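PDB 1TA9: glycerol dehydrogenase from Schizosaccharomyces pombe, which catalyses the NAD-dependent oxidation of glycerol to dihydroxyacetone with the help of a zinc ion, a step in glycerol assimilation. Local coordinates for residues B[350-353]-B[354-358]. Residues are numbered along the deposited sequence; the frame is centred on the assembly and turned at random.
Sequences WPLE and DFNNL
Pro351 O accepts two backbone N-H groups at the start of helix 352-364: that of Phe355, whose N lies 3.2 Å away in the carbonyl plane, and, weakly, that of Asp354. One residue on, Asn356 N bonds to Leu352 O at 2.8 Å and nearly straight (166° at the hydrogen), and Asn357 N to Glu353 O follows. Pro351 is the N-cap, and its ring runs alongside the Asp354 side chain, with CD 3.3 Å from Asp354 OD1. The Trp350 indole lies alongside the first turn, with Phe355 N at its edge; CE3 is 3.8 Å from Asp354 CB, ring and carboxylate planes almost perpendicular, and CZ3 reaches Leu358 CD2 at 4.4 Å. Leu352, its chi1 of -172° placing CG opposite the backbone N, brings CD1 within 4.2 Å of Phe355 CD1, beside Tyr420 of helix 407-428, while Leu276 of the second subunit packs on Leu352. On the exposed side the bent Glu353 chain shares a water between its OE1 and Asn357 OD1, 2.6 Å from the latter. Pro351 carries no side-chain acceptor to cap the first turn, but the carboxylates of Glu353 and Asp354 both belong to that turn, where their negative charge would probably interact favourably with the helix dipole.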
ATOM      1  N   TRP B 350     -14.190   6.785 -20.373  1.00 10.68           N
ATOM      2  CA  TRP B 350     -13.743   6.560 -18.998  1.00 10.78           C
ATOM      3  C   TRP B 350     -14.791   5.686 -18.317  1.00 10.54           C
ATOM      4  O   TRP B 350     -15.974   5.775 -18.636  1.00 10.62           O
ATOM      5  CB  TRP B 350     -13.688   7.866 -18.206  1.00 11.03           C
ATOM      6  CG  TRP B 350     -12.608   8.826 -18.555  1.00 11.49           C
ATOM      7  CD1 TRP B 350     -11.832   8.833 -19.675  1.00 11.63           C
ATOM      8  CD2 TRP B 350     -12.230   9.979 -17.795  1.00 11.90           C
ATOM      9  NE1 TRP B 350     -10.997   9.925 -19.665  1.00 12.09           N
ATOM     10  CE2 TRP B 350     -11.221  10.645 -18.519  1.00 12.06           C
ATOM     11  CE3 TRP B 350     -12.653  10.515 -16.570  1.00 11.98           C
ATOM     12  CZ2 TRP B 350     -10.621  11.826 -18.061  1.00 12.25           C
ATOM     13  CZ3 TRP B 350     -12.056  11.693 -16.113  1.00 12.12           C
ATOM     14  CH2 TRP B 350     -11.052  12.332 -16.860  1.00 12.30           C
ATOM     15  N   PRO B 351     -14.370   4.818 -17.384  1.00 10.38           N
ATOM     16  CA  PRO B 351     -15.353   3.978 -16.695  1.00 10.14           C
ATOM     17  C   PRO B 351     -16.294   4.946 -15.963  1.00 10.15           C
ATOM     18  O   PRO B 351     -15.893   6.066 -15.623  1.00  9.67           O
ATOM     19  CB  PRO B 351     -14.491   3.170 -15.729  1.00 10.47           C
ATOM     20  CG  PRO B 351     -13.214   2.996 -16.495  1.00 10.12           C
ATOM     21  CD  PRO B 351     -12.995   4.392 -17.063  1.00 10.41           C
ATOM     22  N   LEU B 352     -17.530   4.530 -15.713  1.00 10.15           N
ATOM     23  CA  LEU B 352     -18.483   5.411 -15.049  1.00 10.66           C
ATOM     24  C   LEU B 352     -17.989   5.996 -13.719  1.00 11.28           C
ATOM     25  O   LEU B 352     -18.219   7.172 -13.438  1.00 10.75           O
ATOM     26  CB  LEU B 352     -19.817   4.685 -14.835  1.00 10.18           C
ATOM     27  CG  LEU B 352     -20.968   5.554 -14.320  1.00 10.05           C
ATOM     28  CD1 LEU B 352     -21.234   6.703 -15.292  1.00 10.19           C
ATOM     29  CD2 LEU B 352     -22.213   4.689 -14.162  1.00  9.70           C
ATOM     30  N   GLU B 353     -17.309   5.194 -12.902  1.00 12.35           N
ATOM     31  CA  GLU B 353     -16.813   5.704 -11.620  1.00 13.29           C
ATOM     32  C   GLU B 353     -15.939   6.944 -11.801  1.00 12.83           C
ATOM     33  O   GLU B 353     -16.036   7.896 -11.031  1.00 12.80           O
ATOM     34  CB  GLU B 353     -16.024   4.624 -10.872  1.00 15.06           C
ATOM     35  CG  GLU B 353     -16.896   3.545 -10.243  1.00 18.40           C
ATOM     36  CD  GLU B 353     -17.818   4.090  -9.156  1.00 20.00           C
ATOM     37  OE1 GLU B 353     -17.305   4.586  -8.127  1.00 21.41           O
ATOM     38  OE2 GLU B 353     -19.056   4.022  -9.330  1.00 21.24           O
ATOM     39  N   ASP B 354     -15.086   6.931 -12.821  1.00 12.43           N
ATOM     40  CA  ASP B 354     -14.210   8.069 -13.087  1.00 12.29           C
ATOM     41  C   ASP B 354     -14.998   9.275 -13.585  1.00 11.94           C
ATOM     42  O   ASP B 354     -14.643  10.419 -13.301  1.00 11.60           O
ATOM     43  CB  ASP B 354     -13.135   7.675 -14.092  1.00 13.01           C
ATOM     44  CG  ASP B 354     -12.184   6.648 -13.530  1.00 13.97           C
ATOM     45  OD1 ASP B 354     -12.130   5.521 -14.063  1.00 14.17           O
ATOM     46  OD2 ASP B 354     -11.500   6.972 -12.537  1.00 14.34           O
ATOM     47  N   PHE B 355     -16.066   9.021 -14.335  1.00 11.72           N
ATOM     48  CA  PHE B 355     -16.906  10.116 -14.805  1.00 11.42           C
ATOM     49  C   PHE B 355     -17.538  10.740 -13.565  1.00 11.46           C
ATOM     50  O   PHE B 355     -17.547  11.962 -13.411  1.00 11.61           O
ATOM     51  CB  PHE B 355     -17.995   9.596 -15.755  1.00 11.07           C
ATOM     52  CG  PHE B 355     -19.092  10.598 -16.041  1.00 10.99           C
ATOM     53  CD1 PHE B 355     -20.128  10.797 -15.131  1.00 10.98           C
ATOM     54  CD2 PHE B 355     -19.085  11.341 -17.219  1.00 10.62           C
ATOM     55  CE1 PHE B 355     -21.144  11.723 -15.390  1.00 10.76           C
ATOM     56  CE2 PHE B 355     -20.094  12.268 -17.488  1.00 10.78           C
ATOM     57  CZ  PHE B 355     -21.124  12.459 -16.571  1.00 10.70           C
ATOM     58  N   ASN B 356     -18.048   9.896 -12.674  1.00 11.36           N
ATOM     59  CA  ASN B 356     -18.687  10.379 -11.455  1.00 11.78           C
ATOM     60  C   ASN B 356     -17.760  11.224 -10.592  1.00 11.91           C
ATOM     61  O   ASN B 356     -18.189  12.210  -9.993  1.00 11.86           O
ATOM     62  CB  ASN B 356     -19.226   9.211 -10.623  1.00 11.76           C
ATOM     63  CG  ASN B 356     -20.435   8.554 -11.258  1.00 12.42           C
ATOM     64  OD1 ASN B 356     -21.061   9.119 -12.156  1.00 12.54           O
ATOM     65  ND2 ASN B 356     -20.777   7.363 -10.788  1.00 12.34           N
ATOM     66  N   ASN B 357     -16.491  10.847 -10.519  1.00 12.04           N
ATOM     67  CA  ASN B 357     -15.557  11.616  -9.712  1.00 12.11           C
ATOM     68  C   ASN B 357     -15.429  13.047 -10.228  1.00 11.85           C
ATOM     69  O   ASN B 357     -15.349  13.991  -9.440  1.00 11.67           O
ATOM     70  CB  ASN B 357     -14.187  10.931  -9.674  1.00 13.24           C
ATOM     71  CG  ASN B 357     -14.197   9.663  -8.837  1.00 13.94           C
ATOM     72  OD1 ASN B 357     -15.014   9.514  -7.929  1.00 14.95           O
ATOM     73  ND2 ASN B 357     -13.275   8.754  -9.125  1.00 14.93           N
ATOM     74  N   LEU B 358     -15.423  13.216 -11.546  1.00 11.07           N
ATOM     75  CA  LEU B 358     -15.307  14.554 -12.123  1.00 10.74           C
ATOM     76  C   LEU B 358     -16.634  15.303 -12.033  1.00 10.54           C
ATOM     77  O   LEU B 358     -16.667  16.471 -11.656  1.00 10.26           O
ATOM     78  CB  LEU B 358     -14.851  14.472 -13.583  1.00 10.60           C
ATOM     79  CG  LEU B 358     -14.594  15.799 -14.312  1.00 10.39           C
ATOM     80  CD1 LEU B 358     -13.548  16.620 -13.563  1.00 10.21           C
ATOM     81  CD2 LEU B 358     -14.122  15.508 -15.735  1.00 10.44           C
TER
HETATM   82  O   HOH W   1     -16.764   7.554  -8.076  1.00 35.88           O